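Local structure of aromatic amino acid aminotransferase I (Candida albicans WO-1, 6HNB) at residues 56-61 with 83-88; 124-129 with 282-287; 161-166 with 183-188; 247-252 with 298-303. The protein probably transfers the amino group of aromatic L-amino acids to 2-oxoglutarate with pyridoxal 5'-phosphate as cofactor, giving aromatic oxo-acids and L-glutamate. All blocks are in the same frame, centred on the assembly; numbering follows the deposited sequence.

Contacts 2 and 4 are buried, whereas contacts 1 and 3 are only partly so. Contact 1, about 30 Å from the centre of the chain, is a small antiparallel sheet that continues into the second subunit, held by a backbone ladder and a salt bridge. Contact 3 belongs to the large mixed sheet and relies on parallel pairing extended by a carboxylate. Contact 4 joins two cofactor-site loops, chiefly through the aliphatic part of a lysine. Contact 2 joins a helix end to a short helix start through a histidine–serine hydrogen bond and apolar contacts, the serine also capping its own helix. It touches contact 4 where H126 meets Y250. Contacts 1 and 4 both reach the second subunit.

Contact 1: 56-61 with 83-88; sequences EKVTAD and IEVFKK
E56 meets K87 at one end of an antiparallel sheet, two-stranded within this chain (57-62 and 81-86); its carbonyl O accepts from K87 N at 3.0 Å. Its side chain starts away but bends back at chi2, bringing OE1 4.0 Å from K87 CB, and a water donates to E56 OE2 and accepts from K88 N. K57 follows, CG anti to the backbone N (chi1 -166°), its chain laid beside the F86 side chain. CD sits over one face of that ring, 3.8 Å from the centroid, toward the rim. Long and flexible, the lysine packs methylenes on an aromatic yet carries NZ to a salt bridge with E84 OE2 at 3.1 Å, above the carboxylate plane. V58 lies on the opposite face with V85, its backbone N and O both bonded to V85, and a beta-branched residue suits this buried place beside L99. T59 returns to the K57 face: CG2 rests 3.6 Å from E84 CG, while OG1 pairs with T59 OG1 of the second subunit, whose strand continues the sheet. A60, small enough to lie against L339 of helix 334-377, meets I83 CG1 with its CB at 4.0 Å. The two exchange backbone bonds, I83 N donating to A60 O at 2.9 Å.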
loop_
_atom_site.group_PDB
_atom_site.type_symbol
_atom_site.label_atom_id
_atom_site.label_comp_id
_atom_site.label_asym_id
_atom_site.label_seq_id
_atom_site.Cartn_x
_atom_site.Cartn_y
_atom_site.Cartn_z
ATOM N N GLU A 56 -23.472 6.057 -0.206
ATOM C CA GLU A 56 -24.375 6.456 -1.326
ATOM C C GLU A 56 -23.674 7.523 -2.185
ATOM O O GLU A 56 -23.947 7.626 -3.399
ATOM C CB GLU A 56 -25.720 6.928 -0.763
ATOM C CG GLU A 56 -26.682 7.474 -1.805
ATOM C CD GLU A 56 -26.983 6.570 -2.985
ATOM O OE1 GLU A 56 -26.794 5.356 -2.854
ATOM O OE2 GLU A 56 -27.394 7.090 -4.049
ATOM N N LYS A 57 -22.807 8.302 -1.561
ATOM C CA LYS A 57 -22.235 9.528 -2.147
ATOM C C LYS A 57 -20.997 9.910 -1.336
ATOM O O LYS A 57 -21.009 9.745 -0.121
ATOM C CB LYS A 57 -23.263 10.663 -2.093
ATOM C CG LYS A 57 -22.935 11.869 -2.952
ATOM C CD LYS A 57 -24.036 12.921 -2.987
ATOM C CE LYS A 57 -24.281 13.575 -1.648
ATOM N NZ LYS A 57 -24.914 14.903 -1.786
ATOM N N VAL A 58 -19.977 10.418 -2.006
ATOM C CA VAL A 58 -18.867 11.131 -1.338
ATOM C C VAL A 58 -18.737 12.466 -2.074
ATOM O O VAL A 58 -19.033 12.548 -3.309
ATOM C CB VAL A 58 -17.602 10.261 -1.327
ATOM C CG1 VAL A 58 -16.998 10.131 -2.717
ATOM C CG2 VAL A 58 -16.571 10.749 -0.331
ATOM N N THR A 59 -18.442 13.518 -1.338
ATOM C CA THR A 59 -18.297 14.856 -1.954
ATOM C C THR A 59 -17.024 15.481 -1.433
ATOM O O THR A 59 -16.508 15.001 -0.416
ATOM C CB THR A 59 -19.499 15.762 -1.694
ATOM O OG1 THR A 59 -19.386 16.219 -0.348
ATOM C CG2 THR A 59 -20.820 15.079 -1.975
ATOM N N ALA A 60 -16.547 16.517 -2.103
ATOM C CA ALA A 60 -15.476 17.351 -1.542
ATOM C C ALA A 60 -15.645 18.782 -2.053
ATOM O O ALA A 60 -16.127 18.971 -3.193
ATOM C CB ALA A 60 -14.145 16.743 -1.875
ATOM N N ASP A 61 -15.294 19.744 -1.199
ATOM C CA ASP A 61 -15.154 21.173 -1.549
ATOM C C ASP A 61 -13.687 21.443 -1.914
ATOM O O ASP A 61 -12.807 21.264 -1.064
ATOM C CB ASP A 61 -15.735 22.017 -0.418
ATOM C CG ASP A 61 -17.241 21.791 -0.262
ATOM O OD1 ASP A 61 -17.819 20.972 -1.038
ATOM O OD2 ASP A 61 -17.823 22.414 0.635
ATOM N N ILE A 83 -17.521 18.769 -5.724
ATOM C CA ILE A 83 -17.467 17.577 -6.620
ATOM C C ILE A 83 -18.249 16.482 -5.898
ATOM O O ILE A 83 -18.130 16.369 -4.676
ATOM C CB ILE A 83 -16.021 17.147 -6.966
ATOM C CG1 ILE A 83 -15.102 17.094 -5.734
ATOM C CG2 ILE A 83 -15.465 18.057 -8.053
ATOM C CD1 ILE A 83 -13.684 16.643 -6.017
ATOM N N GLU A 84 -19.026 15.705 -6.637
ATOM C CA GLU A 84 -19.781 14.595 -6.031
ATOM C C GLU A 84 -19.452 13.337 -6.816
ATOM O O GLU A 84 -19.440 13.373 -8.054
ATOM C CB GLU A 84 -21.279 14.917 -6.003
ATOM C CG GLU A 84 -21.629 16.238 -5.317
ATOM C CD GLU A 84 -23.133 16.414 -5.184
ATOM O OE1 GLU A 84 -23.799 16.343 -6.222
ATOM O OE2 GLU A 84 -23.627 16.552 -4.046
ATOM N N VAL A 85 -19.231 12.249 -6.093
ATOM C CA VAL A 85 -19.136 10.899 -6.689
ATOM C C VAL A 85 -20.220 10.032 -6.055
ATOM O O VAL A 85 -20.011 9.562 -4.919
ATOM C CB VAL A 85 -17.732 10.295 -6.513
ATOM C CG1 VAL A 85 -17.645 8.981 -7.269
ATOM C CG2 VAL A 85 -16.652 11.278 -6.957
ATOM N N PHE A 86 -21.304 9.804 -6.804
ATOM C CA PHE A 86 -22.437 8.933 -6.406
ATOM C C PHE A 86 -22.022 7.476 -6.578
ATOM O O PHE A 86 -21.085 7.185 -7.365
ATOM C CB PHE A 86 -23.696 9.261 -7.213
ATOM C CG PHE A 86 -24.403 10.526 -6.799
ATOM C CD1 PHE A 86 -24.004 11.763 -7.288
ATOM C CD2 PHE A 86 -25.506 10.476 -5.957
ATOM C CE1 PHE A 86 -24.676 12.924 -6.922
ATOM C CE2 PHE A 86 -26.183 11.634 -5.594
ATOM C CZ PHE A 86 -25.761 12.857 -6.070
ATOM N N LYS A 87 -22.722 6.582 -5.876
ATOM C CA LYS A 87 -22.544 5.111 -5.962
ATOM C C LYS A 87 -22.866 4.611 -7.377
ATOM O O LYS A 87 -22.138 3.725 -7.858
ATOM C CB LYS A 87 -23.430 4.445 -4.901
ATOM C CG LYS A 87 -23.296 2.936 -4.784
ATOM C CD LYS A 87 -24.052 2.405 -3.579
ATOM C CE LYS A 87 -23.906 0.919 -3.380
ATOM N NZ LYS A 87 -24.324 0.528 -2.007
ATOM N N LYS A 88 -23.924 5.146 -8.006
ATOM C CA LYS A 88 -24.459 4.680 -9.319
ATOM C C LYS A 88 -24.000 5.624 -10.429
ATOM O O LYS A 88 -24.170 6.830 -10.266
ATOM C CB LYS A 88 -25.992 4.603 -9.285
ATOM C CG LYS A 88 -26.567 3.533 -8.363
ATOM C CD LYS A 88 -28.046 3.242 -8.590
ATOM C CE LYS A 88 -28.856 4.487 -8.913
ATOM N NZ LYS A 88 -30.267 4.363 -8.476
HETATM O O HOH W 1 -26.127 6.792 -6.294
#

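Contact 2: 124-129 with 282-287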
loop_
_atom_site.group_PDB
_atom_site.type_symbol
_atom_site.label_atom_id
_atom_site.label_comp_id
_atom_site.label_asym_id
_atom_site.label_seq_id
_atom_site.Cartn_x
_atom_site.Cartn_y
_atom_site.Cartn_z
ATOM N N MET A 124 1.753 15.283 -22.103
ATOM C CA MET A 124 1.655 16.750 -22.307
ATOM C C MET A 124 2.951 17.401 -21.800
ATOM O O MET A 124 3.493 18.280 -22.493
ATOM C CB MET A 124 0.427 17.301 -21.577
ATOM C CG MET A 124 0.299 18.814 -21.580
ATOM S SD MET A 124 -1.201 19.454 -20.762
ATOM C CE MET A 124 -2.431 18.367 -21.469
ATOM N N VAL A 125 3.483 16.914 -20.677
ATOM C CA VAL A 125 4.687 17.499 -20.024
ATOM C C VAL A 125 5.973 16.868 -20.574
ATOM O O VAL A 125 6.962 17.625 -20.796
ATOM C CB VAL A 125 4.592 17.355 -18.505
ATOM C CG1 VAL A 125 5.875 17.804 -17.811
ATOM C CG2 VAL A 125 3.391 18.146 -17.996
ATOM N N HIS A 126 5.990 15.547 -20.724
ATOM C CA HIS A 126 7.233 14.759 -20.897
ATOM C C HIS A 126 7.406 14.233 -22.331
ATOM O O HIS A 126 8.566 13.826 -22.651
ATOM C CB HIS A 126 7.293 13.629 -19.856
ATOM C CG HIS A 126 7.223 14.123 -18.453
ATOM N ND1 HIS A 126 8.286 14.772 -17.852
ATOM C CD2 HIS A 126 6.214 14.120 -17.554
ATOM C CE1 HIS A 126 7.952 15.102 -16.632
ATOM N NE2 HIS A 126 6.686 14.716 -16.418
ATOM N N LYS A 127 6.343 14.191 -23.149
ATOM C CA LYS A 127 6.431 13.761 -24.571
ATOM C C LYS A 127 7.283 12.496 -24.682
ATOM O O LYS A 127 8.377 12.530 -25.298
ATOM C CB LYS A 127 7.056 14.890 -25.390
ATOM C CG LYS A 127 6.387 16.245 -25.234
ATOM C CD LYS A 127 6.408 17.044 -26.505
ATOM C CE LYS A 127 5.701 18.369 -26.349
ATOM N NZ LYS A 127 6.508 19.264 -25.493
ATOM N N VAL A 128 6.804 11.397 -24.112
ATOM C CA VAL A 128 7.591 10.150 -23.970
ATOM C C VAL A 128 8.017 9.746 -25.378
ATOM O O VAL A 128 7.178 9.630 -26.267
ATOM C CB VAL A 128 6.800 9.040 -23.256
ATOM C CG1 VAL A 128 7.707 7.874 -22.928
ATOM C CG2 VAL A 128 6.108 9.554 -22.002
ATOM N N PRO A 129 9.328 9.649 -25.676
ATOM C CA PRO A 129 9.759 9.521 -27.068
ATOM C C PRO A 129 9.829 8.094 -27.653
ATOM O O PRO A 129 10.366 7.952 -28.715
ATOM C CB PRO A 129 11.137 10.188 -26.968
ATOM C CG PRO A 129 11.655 9.722 -25.621
ATOM C CD PRO A 129 10.442 9.773 -24.726
ATOM N N SER A 282 12.671 15.966 -17.929
ATOM C CA SER A 282 12.708 14.668 -17.219
ATOM C C SER A 282 13.632 13.693 -17.937
ATOM O O SER A 282 13.860 13.857 -19.170
ATOM C CB SER A 282 11.350 14.087 -17.098
ATOM O OG SER A 282 10.796 13.883 -18.381
ATOM N N PHE A 283 14.127 12.705 -17.204
ATOM C CA PHE A 283 14.769 11.543 -17.842
ATOM C C PHE A 283 13.769 10.853 -18.776
ATOM O O PHE A 283 14.246 10.408 -19.833
ATOM C CB PHE A 283 15.415 10.601 -16.835
ATOM C CG PHE A 283 16.710 11.117 -16.249
ATOM C CD1 PHE A 283 17.894 11.021 -16.954
ATOM C CD2 PHE A 283 16.733 11.703 -14.984
ATOM C CE1 PHE A 283 19.074 11.498 -16.410
ATOM C CE2 PHE A 283 17.922 12.157 -14.427
ATOM C CZ PHE A 283 19.096 12.034 -15.135
ATOM N N ILE A 284 12.471 10.745 -18.459
ATOM C CA ILE A 284 11.568 10.029 -19.412
ATOM C C ILE A 284 11.490 10.836 -20.730
ATOM O O ILE A 284 11.414 10.198 -21.775
ATOM C CB ILE A 284 10.173 9.660 -18.867
ATOM C CG1 ILE A 284 9.379 10.861 -18.392
ATOM C CG2 ILE A 284 10.238 8.591 -17.776
ATOM C CD1 ILE A 284 7.980 10.500 -17.935
ATOM N N SER A 285 11.624 12.162 -20.720
ATOM C CA SER A 285 11.589 12.964 -21.968
ATOM C C SER A 285 12.800 12.629 -22.850
ATOM O O SER A 285 12.700 12.817 -24.067
ATOM C CB SER A 285 11.487 14.443 -21.690
ATOM O OG SER A 285 12.741 14.998 -21.330
ATOM N N LEU A 286 13.892 12.157 -22.253
ATOM C CA LEU A 286 15.160 11.819 -22.945
ATOM C C LEU A 286 15.159 10.340 -23.311
ATOM O O LEU A 286 16.077 9.938 -24.009
ATOM C CB LEU A 286 16.344 12.121 -22.019
ATOM C CG LEU A 286 16.524 13.595 -21.628
ATOM C CD1 LEU A 286 17.826 13.771 -20.873
ATOM C CD2 LEU A 286 16.496 14.510 -22.840
ATOM N N ASP A 287 14.191 9.563 -22.829
ATOM C CA ASP A 287 14.369 8.096 -22.700
ATOM C C ASP A 287 14.050 7.370 -24.031
ATOM O O ASP A 287 13.108 6.565 -24.061
ATOM C CB ASP A 287 13.526 7.557 -21.546
ATOM C CG ASP A 287 13.793 6.090 -21.311
ATOM O OD1 ASP A 287 14.933 5.676 -21.616
ATOM O OD2 ASP A 287 12.879 5.390 -20.771
HETATM O O HOH W 2 10.143 16.748 -19.322
HETATM O O HOH W 3 10.589 14.124 -25.268
#
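H126 carries its CG beside the backbone N (chi1 -58°), and S282 places OG between its own N and carbonyl carbon (chi1 60°), so that ring nitrogen and hydroxyl meet: H126 ND1 and S282 OG are hydrogen-bonded at 2.7 Å. S282 is the N-cap residue of the short, weakly bonded helix 283-286, and the same OG accepts from S285 N at 3.0 Å. Serine suits the site because one small hydroxyl serves both the helix start and the imidazole. A water links H126 ND1 to S282 N as well. I284 supplies the apolar part, its CD1 making an off-centre CH-pi contact, 4.2 Å from the imidazole centroid. Beyond the helix end, K127 has positive phi and turns the chain, bringing P129 CD within 3.1 Å of I284 O; a proline, with no N-H to satisfy, fits against the carbonyls of I284 and S285. The contact thus joins the C-terminal end of helix 112-126 to helix 283-286; R294 of strand 292-297 packs against H126 and I284, and helix 226-239 and strand 242-246 pack on F283.

Contact 3: 161-166 with 183-188; sequences VEEYTF and VTMDEF
E163 OE1 is gripped twice: M185 N donates to it at 2.8 Å, nearly along the C-O axis of the carboxylate and almost straight at 167°, and a water donates to it at 2.6 Å. That water also donates to M185 O, so donor and acceptor of one residue are tied, directly and indirectly, to a single oxygen. A glutamate suits this place because CG stands anti to the backbone N (chi1 151°) and the chain runs extended, long enough to reach the neighbouring strand where backbone pairing is giving out. The pairing itself is parallel: V183 N donates to V161 O at 2.7 Å, while E163 N to V183 O is a weak bond. These strands, 158-162 and 179-186, are neighbours in the large mixed sheet and are joined through helix 167-175 as a beta-alpha-beta crossover. F166, at the N-cap position of that helix, binds pyridoxal 5'-phosphate. M185 bends at chi3 (76°) and tucks SD 3.7 Å from E162 CB and the same distance from Y164 O. SD also comes to the edge of the Y164 ring, near its plane; a flexible, polarisable thioether can reach both E162 and Y164. The buried carboxylate of E162 turns away from strand 179-186 to T212, I213 and Q217, whose side-chain amide also holds Y164 O.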
loop_
_atom_site.group_PDB
_atom_site.type_symbol
_atom_site.label_atom_id
_atom_site.label_comp_id
_atom_site.label_asym_id
_atom_site.label_seq_id
_atom_site.Cartn_x
_atom_site.Cartn_y
_atom_site.Cartn_z
ATOM N N VAL A 161 23.379 5.069 -6.016
ATOM C CA VAL A 161 22.579 6.139 -5.349
ATOM C C VAL A 161 23.439 7.401 -5.249
ATOM O O VAL A 161 24.669 7.298 -5.347
ATOM C CB VAL A 161 22.068 5.724 -3.955
ATOM C CG1 VAL A 161 21.206 4.463 -3.985
ATOM C CG2 VAL A 161 23.203 5.554 -2.952
ATOM N N GLU A 162 22.783 8.553 -5.126
ATOM C CA GLU A 162 23.421 9.849 -4.813
ATOM C C GLU A 162 24.128 9.700 -3.455
ATOM O O GLU A 162 23.606 9.048 -2.531
ATOM C CB GLU A 162 22.370 10.956 -4.887
ATOM C CG GLU A 162 21.892 11.204 -6.312
ATOM C CD GLU A 162 20.493 11.773 -6.530
ATOM O OE1 GLU A 162 19.576 11.462 -5.736
ATOM O OE2 GLU A 162 20.325 12.505 -7.532
ATOM N N GLU A 163 25.303 10.295 -3.360
ATOM C CA GLU A 163 26.267 10.195 -2.240
ATOM C C GLU A 163 25.555 10.593 -0.951
ATOM O O GLU A 163 25.844 10.029 0.119
ATOM C CB GLU A 163 27.432 11.081 -2.696
ATOM C CG GLU A 163 28.214 11.726 -1.622
ATOM C CD GLU A 163 29.512 12.328 -2.108
ATOM O OE1 GLU A 163 29.511 13.117 -3.106
ATOM O OE2 GLU A 163 30.505 12.028 -1.461
ATOM N N TYR A 164 24.682 11.581 -1.058
ATOM C CA TYR A 164 23.765 12.032 0.006
ATOM C C TYR A 164 22.347 11.881 -0.548
ATOM O O TYR A 164 22.102 12.428 -1.659
ATOM C CB TYR A 164 24.007 13.501 0.352
ATOM C CG TYR A 164 25.377 13.782 0.891
ATOM C CD1 TYR A 164 25.635 13.612 2.241
ATOM C CD2 TYR A 164 26.417 14.187 0.061
ATOM C CE1 TYR A 164 26.893 13.852 2.767
ATOM C CE2 TYR A 164 27.676 14.434 0.579
ATOM C CZ TYR A 164 27.922 14.258 1.936
ATOM O OH TYR A 164 29.160 14.519 2.478
ATOM N N THR A 165 21.457 11.186 0.164
ATOM C CA THR A 165 20.134 10.841 -0.391
ATOM C C THR A 165 19.162 10.538 0.736
ATOM O O THR A 165 19.542 10.633 1.910
ATOM C CB THR A 165 20.259 9.731 -1.442
ATOM O OG1 THR A 165 19.018 9.630 -2.137
ATOM C CG2 THR A 165 20.626 8.384 -0.858
ATOM N N PHE A 166 17.934 10.205 0.344
ATOM C CA PHE A 166 16.771 10.008 1.229
ATOM C C PHE A 166 17.029 8.762 2.077
ATOM O O PHE A 166 17.202 7.676 1.500
ATOM C CB PHE A 166 15.528 9.911 0.339
ATOM C CG PHE A 166 14.200 9.790 1.032
ATOM C CD1 PHE A 166 13.972 10.365 2.272
ATOM C CD2 PHE A 166 13.132 9.188 0.375
ATOM C CE1 PHE A 166 12.707 10.312 2.859
ATOM C CE2 PHE A 166 11.870 9.161 0.949
ATOM C CZ PHE A 166 11.667 9.690 2.208
ATOM N N VAL A 183 27.316 7.693 -5.506
ATOM C CA VAL A 183 27.816 8.429 -6.696
ATOM C C VAL A 183 28.171 9.849 -6.251
ATOM O O VAL A 183 27.309 10.543 -5.637
ATOM C CB VAL A 183 26.752 8.431 -7.800
ATOM C CG1 VAL A 183 27.144 9.332 -8.942
ATOM C CG2 VAL A 183 26.504 7.025 -8.308
ATOM N N THR A 184 29.360 10.316 -6.628
ATOM C CA THR A 184 29.917 11.603 -6.138
ATOM C C THR A 184 29.072 12.760 -6.657
ATOM O O THR A 184 28.702 12.764 -7.827
ATOM C CB THR A 184 31.391 11.738 -6.519
ATOM O OG1 THR A 184 32.026 10.596 -5.942
ATOM C CG2 THR A 184 32.013 13.017 -5.998
ATOM N N MET A 185 28.787 13.721 -5.794
ATOM C CA MET A 185 28.008 14.917 -6.158
ATOM C C MET A 185 28.891 16.145 -5.910
ATOM O O MET A 185 29.853 16.022 -5.127
ATOM C CB MET A 185 26.736 15.015 -5.310
ATOM C CG MET A 185 25.858 13.778 -5.346
ATOM S SD MET A 185 24.610 13.833 -4.027
ATOM C CE MET A 185 23.426 15.018 -4.670
ATOM N N ASP A 186 28.584 17.264 -6.566
ATOM C CA ASP A 186 28.993 18.625 -6.132
ATOM C C ASP A 186 27.700 19.306 -5.702
ATOM O O ASP A 186 26.714 18.567 -5.445
ATOM C CB ASP A 186 29.813 19.368 -7.195
ATOM C CG ASP A 186 29.030 19.678 -8.457
ATOM O OD1 ASP A 186 27.802 19.465 -8.438
ATOM O OD2 ASP A 186 29.662 20.009 -9.470
ATOM N N GLU A 187 27.678 20.636 -5.571
ATOM C CA GLU A 187 26.478 21.349 -5.077
ATOM C C GLU A 187 25.345 21.300 -6.115
ATOM O O GLU A 187 24.205 21.639 -5.743
ATOM C CB GLU A 187 26.823 22.779 -4.653
ATOM C CG GLU A 187 27.263 23.667 -5.795
ATOM C CD GLU A 187 28.758 23.760 -6.049
ATOM O OE1 GLU A 187 29.444 22.704 -6.021
ATOM O OE2 GLU A 187 29.228 24.897 -6.290
ATOM N N PHE A 188 25.624 20.892 -7.353
ATOM C CA PHE A 188 24.643 20.865 -8.466
ATOM C C PHE A 188 24.174 19.426 -8.753
ATOM O O PHE A 188 23.382 19.233 -9.662
ATOM C CB PHE A 188 25.241 21.551 -9.706
ATOM C CG PHE A 188 25.747 22.950 -9.446
ATOM C CD1 PHE A 188 24.863 23.972 -9.132
ATOM C CD2 PHE A 188 27.105 23.242 -9.498
ATOM C CE1 PHE A 188 25.330 25.256 -8.866
ATOM C CE2 PHE A 188 27.564 24.534 -9.274
ATOM C CZ PHE A 188 26.680 25.534 -8.949
HETATM O O HOH W 4 29.820 15.546 -2.302
#

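Contact 4: 247-252 with 298-303; sequences EPYYFL and FSKVLA. With SO4 (sulfate ion), chain D.
K300 reaches across to P248 and Y249 between two loops of the fold type I architecture of PLP-dependent aminotransferases, which follow strands 242-246 and 292-297 and together line the cofactor site. Its CB lies 3.6 Å from P248 O. CG, next along, meets the Y249 ring at CE1, 4.0 Å away; a bend at chi2 (72°) then turns the chain, and CD and CE stay near the same carbon, meeting the ring obliquely, with CE 4.0 Å from Y249 CE1. NZ bonds to Y105 OH of the second subunit, so the site is completed across the dimer interface. The lysine suits its place because CG, CD and CE pack on Y249 while its amine reaches that hydroxyl. K300 N donates to a water at 2.9 Å; the same water lies unusually close to P248 O. P248, in the type I turn from E247 to Y250, also covers one face of the Y249 ring with its CG. Further along both loops, buried F251 and V301 meet, CB to CG2 at 4.2 Å. A bound sulfate, held by S297, R307, T142 and N141 and by Y105 of the second subunit, probably marks the cofactor phosphate position; S299 OG donates to its O1 at 2.7 Å.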
loop_
_atom_site.group_PDB
_atom_site.type_symbol
_atom_site.label_atom_id
_atom_site.label_comp_id
_atom_site.label_asym_id
_atom_site.label_seq_id
_atom_site.Cartn_x
_atom_site.Cartn_y
_atom_site.Cartn_z
ATOM N N GLU A 247 10.612 11.398 -8.290
ATOM C CA GLU A 247 10.358 12.816 -8.656
ATOM C C GLU A 247 9.112 13.381 -7.989
ATOM O O GLU A 247 8.341 14.088 -8.635
ATOM C CB GLU A 247 10.306 12.914 -10.183
ATOM C CG GLU A 247 11.678 12.905 -10.807
ATOM C CD GLU A 247 12.474 14.159 -10.544
ATOM O OE1 GLU A 247 12.469 15.051 -11.417
ATOM O OE2 GLU A 247 13.110 14.239 -9.456
ATOM N N PRO A 248 8.990 13.281 -6.650
ATOM C CA PRO A 248 7.875 13.891 -5.934
ATOM C C PRO A 248 7.914 15.430 -5.911
ATOM O O PRO A 248 6.893 16.018 -5.675
ATOM C CB PRO A 248 8.052 13.343 -4.512
ATOM C CG PRO A 248 9.566 13.219 -4.376
ATOM C CD PRO A 248 9.977 12.675 -5.733
ATOM N N TYR A 249 9.080 16.036 -6.185
ATOM C CA TYR A 249 9.299 17.505 -6.119
ATOM C C TYR A 249 9.419 18.123 -7.516
ATOM O O TYR A 249 9.798 19.302 -7.633
ATOM C CB TYR A 249 10.565 17.813 -5.320
ATOM C CG TYR A 249 10.739 17.074 -4.019
ATOM C CD1 TYR A 249 9.887 17.292 -2.950
ATOM C CD2 TYR A 249 11.835 16.256 -3.801
ATOM C CE1 TYR A 249 10.077 16.684 -1.724
ATOM C CE2 TYR A 249 12.030 15.630 -2.584
ATOM C CZ TYR A 249 11.150 15.839 -1.538
ATOM O OH TYR A 249 11.343 15.238 -0.316
ATOM N N TYR A 250 9.084 17.381 -8.577
ATOM C CA TYR A 250 9.227 17.901 -9.967
ATOM C C TYR A 250 8.469 19.216 -10.120
ATOM O O TYR A 250 8.994 20.149 -10.745
ATOM C CB TYR A 250 8.751 16.900 -11.015
ATOM C CG TYR A 250 9.039 17.323 -12.435
ATOM C CD1 TYR A 250 10.311 17.206 -12.961
ATOM C CD2 TYR A 250 8.042 17.873 -13.227
ATOM C CE1 TYR A 250 10.577 17.584 -14.270
ATOM C CE2 TYR A 250 8.287 18.260 -14.541
ATOM C CZ TYR A 250 9.556 18.076 -15.068
ATOM O OH TYR A 250 9.845 18.450 -16.341
ATOM N N PHE A 251 7.296 19.322 -9.499
ATOM C CA PHE A 251 6.443 20.528 -9.671
ATOM C C PHE A 251 6.717 21.531 -8.539
ATOM O O PHE A 251 5.977 22.496 -8.457
ATOM C CB PHE A 251 4.988 20.122 -9.916
ATOM C CG PHE A 251 4.789 19.581 -11.315
ATOM C CD1 PHE A 251 5.054 20.360 -12.425
ATOM C CD2 PHE A 251 4.359 18.288 -11.518
ATOM C CE1 PHE A 251 4.887 19.861 -13.711
ATOM C CE2 PHE A 251 4.183 17.788 -12.799
ATOM C CZ PHE A 251 4.453 18.571 -13.898
ATOM N N LEU A 252 7.821 21.387 -7.808
ATOM C CA LEU A 252 8.349 22.470 -6.930
ATOM C C LEU A 252 9.533 23.177 -7.612
ATOM O O LEU A 252 10.315 23.844 -6.903
ATOM C CB LEU A 252 8.781 21.882 -5.581
ATOM C CG LEU A 252 7.738 21.040 -4.848
ATOM C CD1 LEU A 252 8.261 20.577 -3.504
ATOM C CD2 LEU A 252 6.445 21.804 -4.683
ATOM N N PHE A 298 1.311 12.628 -6.011
ATOM C CA PHE A 298 0.548 13.837 -5.620
ATOM C C PHE A 298 0.878 14.305 -4.217
ATOM O O PHE A 298 0.303 15.317 -3.809
ATOM C CB PHE A 298 -0.961 13.587 -5.656
ATOM C CG PHE A 298 -1.521 13.334 -7.029
ATOM C CD1 PHE A 298 -1.328 14.247 -8.052
ATOM C CD2 PHE A 298 -2.264 12.187 -7.292
ATOM C CE1 PHE A 298 -1.884 14.033 -9.307
ATOM C CE2 PHE A 298 -2.805 11.971 -8.553
ATOM C CZ PHE A 298 -2.626 12.900 -9.558
ATOM N N SER A 299 1.757 13.635 -3.477
ATOM C CA SER A 299 1.975 13.985 -2.050
ATOM C C SER A 299 2.375 15.459 -1.851
ATOM O O SER A 299 1.829 16.062 -0.921
ATOM C CB SER A 299 2.937 13.058 -1.401
ATOM O OG SER A 299 2.312 11.771 -1.345
ATOM N N LYS A 300 3.255 16.016 -2.685
ATOM C CA LYS A 300 3.726 17.411 -2.520
ATOM C C LYS A 300 2.922 18.388 -3.374
ATOM O O LYS A 300 3.223 19.601 -3.286
ATOM C CB LYS A 300 5.218 17.484 -2.852
ATOM C CG LYS A 300 6.102 17.091 -1.679
ATOM C CD LYS A 300 6.086 15.613 -1.368
ATOM C CE LYS A 300 6.746 15.304 -0.046
ATOM N NZ LYS A 300 7.122 13.881 0.065
ATOM N N VAL A 301 1.992 17.895 -4.202
ATOM C CA VAL A 301 1.163 18.730 -5.123
ATOM C C VAL A 301 -0.246 18.886 -4.536
ATOM O O VAL A 301 -0.748 20.032 -4.518
ATOM C CB VAL A 301 1.125 18.130 -6.539
ATOM C CG1 VAL A 301 0.116 18.840 -7.428
ATOM C CG2 VAL A 301 2.510 18.101 -7.196
ATOM N N LEU A 302 -0.901 17.787 -4.152
ATOM C CA LEU A 302 -2.284 17.812 -3.600
ATOM C C LEU A 302 -2.242 17.608 -2.085
ATOM O O LEU A 302 -2.410 18.583 -1.380
ATOM C CB LEU A 302 -3.169 16.783 -4.299
ATOM C CG LEU A 302 -3.294 16.960 -5.811
ATOM C CD1 LEU A 302 -4.167 15.873 -6.419
ATOM C CD2 LEU A 302 -3.855 18.342 -6.144
ATOM N N ALA A 303 -2.039 16.395 -1.584
ATOM C CA ALA A 303 -1.880 16.140 -0.136
ATOM C C ALA A 303 -1.260 14.770 0.039
ATOM O O ALA A 303 -1.528 13.881 -0.778
ATOM C CB ALA A 303 -3.210 16.229 0.582
HETATM S S SO4 D . 5.265 9.695 -1.139
HETATM O O1 SO4 D . 4.441 10.500 -0.237
HETATM O O2 SO4 D . 5.170 8.284 -0.738
HETATM O O3 SO4 D . 4.862 9.876 -2.515
HETATM O O4 SO4 D . 6.674 10.142 -1.017
HETATM O O HOH W 5 4.649 15.016 -5.039
#